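Side-chain contacts in galactose mutarotase related enzyme (Lactobacillus acidophilus, PDB 3DCD), which probably binds a carbohydrate and may act as an aldose 1-epimerase-like isomerase, though its own function is not established: residues 10-15 and 19-24; 55-60 and 176-181; 113-116 and 121-124. All coordinates share one frame; numbering follows the deposited sequence.

Overall arrangement
Contacts 1 and 3 are both beta hairpins and lie on the same side of the chain's centre, their own centres about 10 Å apart. Contact 1 belongs to the three-stranded N-terminal sheet, contact 3 to the nine-stranded sheet on which it packs. They meet directly: Ala19 O and Tyr115 OH, 2.6 Å apart, probably share a hydrogen bond, and Ile21 CD1 reaches Tyr115 CE2 and Leu122 CD2. Contact 2, across the chain's centre, brings a loop to a short edge strand and its preceding turn, distant in sequence. The centres of contacts 1 and 2 are about 30 Å apart, as are those of contacts 2 and 3; nearest atoms are about 17 Å apart in both cases. Contact 3 is nested in the chain between 55-60 and 176-181.

Contact 1 of 3, residues 10-15 and 19-24; sequences IKVVIS and AEIQSV
Residues 10-15 and 19-24 pair as antiparallel strands, their short axes 147° apart, and the register slips by one between Val13 and Ile14. At that slip Gln22 and Ser23 both face Val13 in a classic beta bulge: Val13 O takes Gln22 N at 2.7 Å and Ser23 N at 3.3 Å, while Val13 N returns a bond to Ser23 O. Nearer the turn, Ala19 and Glu20 face Ser15 as a G1 bulge, so this tight hairpin of the N-terminal sheet carries two bulges. Gln22, bent at chi2 (-59°), folds back beside Ser15 CB, and its NE2 donates to Glu20 O (2.9 Å), from above the carbonyl plane, and to Glu20 OE1 (3.1 Å). Ser15 N reaches Glu20 O from the opposite face. Replacing Gln22 with a leucine would probably leave Glu20 O with one donor fewer and deprive OE1 of its amide partner, although Glu20 OE2 would still be held by the backbone of His45 and Ala46. On the face opposite Val13 and Ser23, Val12 and Val24 lie side by side, Val12 CG1 to Val24 CG2 4.1 Å, and Ile14 crosses Ile21 obliquely through their CG1 atoms. Ile14 CG2, anti to the backbone N, presses on Glu20 O at 3.3 Å. A water donates to both Lys11 O and Ser23 OG, which also hydrogen-bonds Glu32 OE1.

Contact 2 of 3, residues 55-60 and 176-181; sequences RLKNDE and DASLDW
Arg55 and Ala177 meet through CD and CB, 4.0 Å apart, an aliphatic touch at the last methylene before NE. The arginine chain leaves its backbone with CG anti to N (chi1 -162°) and runs extended to NE, which brings CD against the alanine methyl while the charged end turns to its own loop. There it grips Asp59 side-on: NE bonds OD1 at 2.8 Å and NH2 bonds OD2 at 2.9 Å. The carboxylate lies at the guanidinium edge, and OD2 offers its syn lone pair to NH2; two bonds side by side, one to each oxygen, should fix the rotation of both groups. Lys57 takes the contrasting form. With CG anti to the carbonyl carbon (chi1 -80°), it sets CG 3.5 Å from Ser178 OG; the bends further out carry NZ to Asp262 O. Polar bridging between the backbones is left to two waters. One accepts from Arg55 N and donates to Ala177 O. The second donates to Arg55 O and Ala177 O and accepts from Ser178 OG at 2.6 Å, which gives the hydroxyl a proton acceptor and leaves Ala177 O bound by both waters. The small buried area, 152 Å², fits such a water-mediated seam. Residues 55-60 end the loop that runs from strand 48-49 into strand 60-63, and Ser178 starts strand 178-179, an edge of the small sheet built on strand 169-175; Asp260 joins the two sides through backbone bonds to Arg55 and Leu179.

Contact 3 of 3, residues 113-116 and 121-124; sequences VNYN and LLEE
Asn116 and Glu123 form the hydrogen-bonded pair of this antiparallel hairpin, joined twice through the backbone and once through their side chains. Glu123 N gives a straight bond to Asn116 O (2.9 Å, 169° at the hydrogen), and Asn116 N returns a longer one to Glu123 O at 3.3 Å. That second carbonyl also receives a CA-H...O contact from Tyr115. Above this pair, Asn116 ND2 donates to Glu123 OE1 at 2.8 Å; the bond lies near the amide plane but meets the carboxylate from above its own plane, the two groups being turned 68° apart. Asn116 carries CG in the crowded position between backbone N and carbonyl carbon (chi1 74°), which turns the amide across the strand toward Glu123. The other carboxylate oxygen, OE2, has a long, weak ion pair with Arg232. On the opposite face, Tyr115 and Glu124 run side by side in the same direction. The aliphatic Glu124 CG packs against Tyr115 CE2 at 3.5 Å, and OE1 comes to the ring edge, close to the plane, at the same CE2. Tyr115 OH finds its partner beyond the hairpin, in Ala19 O. Leu122 CD1 supplies apolar contact to Tyr115 CB at 4.1 Å. Strands 109-118 and 121-130 lie inside the nine-stranded sheet, flanked by strands 90-96 and 282-292, and strand 48-49 packs on Val113, Tyr115 and Glu124. The two faces thus differ in chemistry: Asn116 and Glu123 are tied by an amide-to-carboxylate hydrogen bond, probably strengthened by the carboxylate's charge, whereas buried Glu124 sets its carboxylate beside the Tyr115 ring edge, whose outward C-H dipoles would probably favour a negative charge there, if the group is ionised.

Contact 1 of 3, residues 10-15 and 19-24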
loop_
_atom_site.group_PDB
_atom_site.type_symbol
_atom_site.label_atom_id
_atom_site.label_comp_id
_atom_site.label_asym_id
_atom_site.label_seq_id
_atom_site.Cartn_x
_atom_site.Cartn_y
_atom_site.Cartn_z
ATOM N N ILE A 10 -9.921 18.463 -0.760
ATOM C CA ILE A 10 -9.890 17.263 0.084
ATOM C C ILE A 10 -9.244 17.567 1.447
ATOM O O ILE A 10 -8.419 18.479 1.567
ATOM C CB ILE A 10 -9.225 16.013 -0.619
ATOM C CG1 ILE A 10 -7.779 16.268 -1.039
ATOM C CG2 ILE A 10 -10.042 15.512 -1.860
ATOM C CD1 ILE A 10 -7.070 14.972 -1.574
ATOM N N LYS A 11 -9.664 16.839 2.471
ATOM C CA LYS A 11 -9.109 16.995 3.816
ATOM C C LYS A 11 -8.667 15.614 4.274
ATOM O O LYS A 11 -9.446 14.650 4.226
ATOM C CB LYS A 11 -10.143 17.583 4.785
ATOM C CG LYS A 11 -9.646 17.792 6.216
ATOM C CD LYS A 11 -10.749 18.356 7.098
ATOM C CE LYS A 11 -10.218 18.842 8.443
ATOM N NZ LYS A 11 -11.269 19.593 9.244
ATOM N N VAL A 12 -7.422 15.541 4.731
ATOM C CA VAL A 12 -6.772 14.266 5.006
ATOM C C VAL A 12 -6.299 14.281 6.446
ATOM O O VAL A 12 -5.667 15.248 6.887
ATOM C CB VAL A 12 -5.557 14.025 4.065
ATOM C CG1 VAL A 12 -4.920 12.648 4.344
ATOM C CG2 VAL A 12 -5.973 14.127 2.586
ATOM N N VAL A 13 -6.605 13.208 7.169
ATOM C CA VAL A 13 -6.141 13.046 8.538
ATOM C C VAL A 13 -5.195 11.852 8.597
ATOM O O VAL A 13 -5.524 10.774 8.094
ATOM C CB VAL A 13 -7.311 12.803 9.513
ATOM C CG1 VAL A 13 -6.765 12.598 10.935
ATOM C CG2 VAL A 13 -8.299 13.958 9.490
ATOM N N ILE A 14 -4.039 12.040 9.230
ATOM C CA ILE A 14 -3.015 11.000 9.284
ATOM C C ILE A 14 -2.447 10.864 10.708
ATOM O O ILE A 14 -2.218 11.864 11.383
ATOM C CB ILE A 14 -1.859 11.323 8.324
ATOM C CG1 ILE A 14 -2.405 11.699 6.937
ATOM C CG2 ILE A 14 -0.901 10.140 8.229
ATOM C CD1 ILE A 14 -1.633 12.780 6.265
ATOM N N SER A 15 -2.209 9.626 11.136
ATOM C CA SER A 15 -1.698 9.348 12.485
ATOM C C SER A 15 -0.195 9.173 12.467
ATOM O O SER A 15 0.363 8.594 11.528
ATOM C CB SER A 15 -2.340 8.071 13.054
ATOM O OG SER A 15 -1.782 7.734 14.331
ATOM N N ALA A 19 2.426 6.212 10.549
ATOM C CA ALA A 19 2.284 7.252 9.502
ATOM C C ALA A 19 1.097 6.919 8.599
ATOM O O ALA A 19 1.205 6.940 7.372
ATOM C CB ALA A 19 3.608 7.412 8.680
ATOM N N GLU A 20 -0.038 6.581 9.227
ATOM C CA GLU A 20 -1.162 5.952 8.526
ATOM C C GLU A 20 -2.299 6.929 8.301
ATOM O O GLU A 20 -2.767 7.581 9.242
ATOM C CB GLU A 20 -1.698 4.752 9.325
ATOM C CG GLU A 20 -2.835 4.038 8.631
ATOM C CD GLU A 20 -3.579 3.041 9.533
ATOM O OE1 GLU A 20 -3.796 3.322 10.745
ATOM O OE2 GLU A 20 -3.974 1.983 9.009
ATOM N N ILE A 21 -2.757 7.013 7.052
ATOM C CA ILE A 21 -3.942 7.817 6.722
ATOM C C ILE A 21 -5.126 7.244 7.505
ATOM O O ILE A 21 -5.344 6.035 7.481
ATOM C CB ILE A 21 -4.241 7.758 5.224
ATOM C CG1 ILE A 21 -3.161 8.517 4.438
ATOM C CG2 ILE A 21 -5.642 8.319 4.914
ATOM C CD1 ILE A 21 -3.277 8.231 2.914
ATOM N N GLN A 22 -5.846 8.112 8.219
ATOM C CA GLN A 22 -7.056 7.728 8.965
ATOM C C GLN A 22 -8.321 8.044 8.190
ATOM O O GLN A 22 -9.338 7.362 8.343
ATOM C CB GLN A 22 -7.130 8.479 10.313
ATOM C CG GLN A 22 -5.923 8.315 11.200
ATOM C CD GLN A 22 -5.690 6.868 11.528
ATOM O OE1 GLN A 22 -6.428 6.286 12.309
ATOM N NE2 GLN A 22 -4.688 6.272 10.914
ATOM N N SER A 23 -8.262 9.107 7.388
ATOM C CA SER A 23 -9.459 9.666 6.762
ATOM C C SER A 23 -9.097 10.521 5.562
ATOM O O SER A 23 -8.139 11.276 5.619
ATOM C CB SER A 23 -10.212 10.523 7.797
ATOM O OG SER A 23 -11.270 11.266 7.210
ATOM N N VAL A 24 -9.874 10.410 4.487
ATOM C CA VAL A 24 -9.789 11.346 3.348
ATOM C C VAL A 24 -11.221 11.718 3.019
ATOM O O VAL A 24 -12.019 10.845 2.721
ATOM C CB VAL A 24 -9.153 10.708 2.097
ATOM C CG1 VAL A 24 -9.269 11.643 0.869
ATOM C CG2 VAL A 24 -7.679 10.305 2.347
HETATM O O HOH W 1 -10.713 13.963 6.498
#

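Contact 2 of 3, residues 55-60 and 176-181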
loop_
_atom_site.group_PDB
_atom_site.type_symbol
_atom_site.label_atom_id
_atom_site.label_comp_id
_atom_site.label_asym_id
_atom_site.label_seq_id
_atom_site.Cartn_x
_atom_site.Cartn_y
_atom_site.Cartn_z
ATOM N N ARG A 55 4.534 -11.610 3.655
ATOM C CA ARG A 55 5.026 -12.503 4.692
ATOM C C ARG A 55 6.281 -13.264 4.280
ATOM O O ARG A 55 6.453 -13.640 3.115
ATOM C CB ARG A 55 3.922 -13.496 5.079
ATOM C CG ARG A 55 4.142 -14.193 6.407
ATOM C CD ARG A 55 2.876 -14.906 6.843
ATOM N NE ARG A 55 3.000 -15.432 8.193
ATOM C CZ ARG A 55 2.042 -16.119 8.805
ATOM N NH1 ARG A 55 0.887 -16.357 8.181
ATOM N NH2 ARG A 55 2.235 -16.557 10.044
ATOM N N LEU A 56 7.138 -13.497 5.270
ATOM C CA LEU A 56 8.253 -14.412 5.167
ATOM C C LEU A 56 7.774 -15.795 5.567
ATOM O O LEU A 56 6.928 -15.928 6.474
ATOM C CB LEU A 56 9.366 -13.970 6.125
ATOM C CG LEU A 56 9.884 -12.533 5.982
ATOM C CD1 LEU A 56 10.793 -12.173 7.186
ATOM C CD2 LEU A 56 10.608 -12.316 4.622
ATOM N N LYS A 57 8.306 -16.829 4.912
ATOM C CA LYS A 57 8.063 -18.204 5.357
ATOM C C LYS A 57 8.500 -18.346 6.810
ATOM O O LYS A 57 9.649 -18.011 7.157
ATOM C CB LYS A 57 8.818 -19.217 4.481
ATOM C CG LYS A 57 8.145 -19.534 3.132
ATOM C CD LYS A 57 9.165 -19.693 1.988
ATOM C CE LYS A 57 9.997 -20.945 2.048
ATOM N NZ LYS A 57 9.149 -22.168 1.994
ATOM N N ASN A 58 7.569 -18.814 7.651
ATOM C CA ASN A 58 7.816 -19.010 9.083
ATOM C C ASN A 58 8.094 -17.701 9.828
ATOM O O ASN A 58 8.639 -17.710 10.935
ATOM C CB ASN A 58 8.953 -20.019 9.279
ATOM C CG ASN A 58 8.569 -21.411 8.819
ATOM O OD1 ASN A 58 7.478 -21.891 9.127
ATOM N ND2 ASN A 58 9.460 -22.066 8.072
ATOM N N ASP A 59 7.712 -16.581 9.209
ATOM C CA ASP A 59 7.978 -15.229 9.726
ATOM C C ASP A 59 9.428 -15.046 10.147
ATOM O O ASP A 59 9.701 -14.456 11.186
ATOM C CB ASP A 59 7.026 -14.882 10.885
ATOM C CG ASP A 59 5.579 -15.000 10.484
ATOM O OD1 ASP A 59 5.194 -14.324 9.509
ATOM O OD2 ASP A 59 4.841 -15.786 11.126
ATOM N N GLU A 60 10.355 -15.549 9.330
ATOM C CA GLU A 60 11.764 -15.459 9.663
ATOM C C GLU A 60 12.667 -15.416 8.428
ATOM O O GLU A 60 12.276 -15.783 7.326
ATOM C CB GLU A 60 12.182 -16.607 10.604
ATOM C CG GLU A 60 12.167 -17.976 9.956
ATOM C CD GLU A 60 12.589 -19.091 10.899
ATOM O OE1 GLU A 60 12.318 -19.013 12.120
ATOM O OE2 GLU A 60 13.177 -20.069 10.396
ATOM N N ASP A 176 -0.816 -20.112 0.671
ATOM C CA ASP A 176 -0.280 -20.120 2.049
ATOM C C ASP A 176 0.655 -18.937 2.328
ATOM O O ASP A 176 1.708 -19.090 2.958
ATOM C CB ASP A 176 0.399 -21.462 2.361
ATOM C CG ASP A 176 -0.566 -22.642 2.257
ATOM O OD1 ASP A 176 -1.685 -22.544 2.822
ATOM O OD2 ASP A 176 -0.202 -23.666 1.617
ATOM N N ALA A 177 0.250 -17.768 1.827
ATOM C CA ALA A 177 0.929 -16.497 2.040
ATOM C C ALA A 177 2.311 -16.375 1.378
ATOM O O ALA A 177 3.013 -15.372 1.581
ATOM C CB ALA A 177 0.978 -16.137 3.554
ATOM N N SER A 178 2.678 -17.392 0.582
ATOM C CA SER A 178 3.885 -17.345 -0.237
ATOM C C SER A 178 3.511 -17.271 -1.706
ATOM O O SER A 178 2.397 -17.665 -2.088
ATOM C CB SER A 178 4.754 -18.567 0.001
ATOM O OG SER A 178 5.317 -18.505 1.310
ATOM N N LEU A 179 4.430 -16.767 -2.528
ATOM C CA LEU A 179 4.202 -16.738 -3.994
ATOM C C LEU A 179 4.224 -18.149 -4.607
ATOM O O LEU A 179 5.236 -18.867 -4.540
ATOM C CB LEU A 179 5.195 -15.808 -4.718
ATOM C CG LEU A 179 5.477 -14.392 -4.170
ATOM C CD1 LEU A 179 6.421 -13.633 -5.109
ATOM C CD2 LEU A 179 4.189 -13.591 -3.974
ATOM N N ASP A 180 3.099 -18.531 -5.201
ATOM C CA ASP A 180 2.944 -19.784 -5.914
ATOM C C ASP A 180 3.585 -19.584 -7.304
ATOM O O ASP A 180 2.910 -19.512 -8.348
ATOM C CB ASP A 180 1.450 -20.141 -5.977
ATOM C CG ASP A 180 1.178 -21.483 -6.597
ATOM O OD1 ASP A 180 2.091 -22.332 -6.678
ATOM O OD2 ASP A 180 0.023 -21.688 -7.009
ATOM N N TRP A 181 4.910 -19.487 -7.294
ATOM C CA TRP A 181 5.660 -18.973 -8.425
ATOM C C TRP A 181 5.340 -19.674 -9.742
ATOM O O TRP A 181 5.148 -19.014 -10.768
ATOM C CB TRP A 181 7.171 -19.007 -8.154
ATOM C CG TRP A 181 7.896 -18.225 -9.204
ATOM C CD1 TRP A 181 8.518 -18.723 -10.311
ATOM C CD2 TRP A 181 8.003 -16.798 -9.282
ATOM N NE1 TRP A 181 9.012 -17.688 -11.080
ATOM C CE2 TRP A 181 8.726 -16.497 -10.456
ATOM C CE3 TRP A 181 7.574 -15.742 -8.461
ATOM C CZ2 TRP A 181 9.032 -15.187 -10.830
ATOM C CZ3 TRP A 181 7.877 -14.443 -8.834
ATOM C CH2 TRP A 181 8.595 -14.176 -10.014
HETATM O O HOH W 2 2.304 -12.635 2.133
HETATM O O HOH W 3 5.424 -16.406 2.797
#

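Contact 3 of 3, residues 113-116 and 121-124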
loop_
_atom_site.group_PDB
_atom_site.type_symbol
_atom_site.label_atom_id
_atom_site.label_comp_id
_atom_site.label_asym_id
_atom_site.label_seq_id
_atom_site.Cartn_x
_atom_site.Cartn_y
_atom_site.Cartn_z
ATOM N N VAL A 113 7.969 9.029 5.416
ATOM C CA VAL A 113 6.725 8.953 4.669
ATOM C C VAL A 113 6.166 10.367 4.586
ATOM O O VAL A 113 5.816 10.991 5.602
ATOM C CB VAL A 113 5.681 7.976 5.319
ATOM C CG1 VAL A 113 4.419 7.905 4.468
ATOM C CG2 VAL A 113 6.282 6.573 5.452
ATOM N N ASN A 114 6.134 10.882 3.365
ATOM C CA ASN A 114 5.647 12.220 3.115
ATOM C C ASN A 114 4.315 12.134 2.410
ATOM O O ASN A 114 4.163 11.377 1.456
ATOM C CB ASN A 114 6.616 13.006 2.240
ATOM C CG ASN A 114 6.004 14.316 1.730
ATOM O OD1 ASN A 114 5.895 15.298 2.461
ATOM N ND2 ASN A 114 5.605 14.323 0.481
ATOM N N TYR A 115 3.360 12.922 2.895
ATOM C CA TYR A 115 2.058 13.062 2.258
ATOM C C TYR A 115 1.901 14.509 1.859
ATOM O O TYR A 115 2.163 15.415 2.659
ATOM C CB TYR A 115 0.939 12.714 3.243
ATOM C CG TYR A 115 0.920 11.272 3.660
ATOM C CD1 TYR A 115 1.465 10.875 4.878
ATOM C CD2 TYR A 115 0.340 10.307 2.842
ATOM C CE1 TYR A 115 1.439 9.539 5.262
ATOM C CE2 TYR A 115 0.302 8.962 3.207
ATOM C CZ TYR A 115 0.849 8.588 4.420
ATOM O OH TYR A 115 0.820 7.267 4.789
ATOM N N ASN A 116 1.470 14.741 0.626
ATOM C CA ASN A 116 1.210 16.099 0.209
ATOM C C ASN A 116 0.052 16.205 -0.772
ATOM O O ASN A 116 -0.232 15.260 -1.514
ATOM C CB ASN A 116 2.486 16.774 -0.297
ATOM C CG ASN A 116 2.901 16.294 -1.641
ATOM O OD1 ASN A 116 2.319 16.694 -2.659
ATOM N ND2 ASN A 116 3.924 15.433 -1.679
ATOM N N LEU A 121 -5.557 15.479 -5.459
ATOM C CA LEU A 121 -4.506 14.456 -5.536
ATOM C C LEU A 121 -3.656 14.435 -4.263
ATOM O O LEU A 121 -3.158 15.468 -3.817
ATOM C CB LEU A 121 -3.622 14.637 -6.785
ATOM C CG LEU A 121 -2.551 13.567 -7.069
ATOM C CD1 LEU A 121 -2.230 13.439 -8.544
ATOM C CD2 LEU A 121 -1.265 13.806 -6.254
ATOM N N LEU A 122 -3.498 13.233 -3.710
ATOM C CA LEU A 122 -2.692 13.003 -2.526
ATOM C C LEU A 122 -1.516 12.091 -2.894
ATOM O O LEU A 122 -1.722 10.972 -3.368
ATOM C CB LEU A 122 -3.543 12.313 -1.447
ATOM C CG LEU A 122 -2.840 11.823 -0.175
ATOM C CD1 LEU A 122 -2.214 12.986 0.592
ATOM C CD2 LEU A 122 -3.893 11.112 0.709
ATOM N N GLU A 123 -0.300 12.573 -2.655
ATOM C CA GLU A 123 0.903 11.768 -2.803
ATOM C C GLU A 123 1.243 11.074 -1.493
ATOM O O GLU A 123 1.090 11.664 -0.414
ATOM C CB GLU A 123 2.085 12.653 -3.203
ATOM C CG GLU A 123 1.971 13.262 -4.574
ATOM C CD GLU A 123 3.238 14.005 -4.997
ATOM O OE1 GLU A 123 4.164 14.197 -4.164
ATOM O OE2 GLU A 123 3.292 14.407 -6.174
ATOM N N GLU A 124 1.723 9.838 -1.604
ATOM C CA GLU A 124 2.315 9.116 -0.475
ATOM C C GLU A 124 3.716 8.729 -0.926
ATOM O O GLU A 124 3.883 7.851 -1.767
ATOM C CB GLU A 124 1.493 7.874 -0.136
ATOM C CG GLU A 124 2.144 6.960 0.937
ATOM C CD GLU A 124 1.182 5.882 1.447
ATOM O OE1 GLU A 124 -0.058 6.054 1.335
ATOM O OE2 GLU A 124 1.667 4.858 1.967
#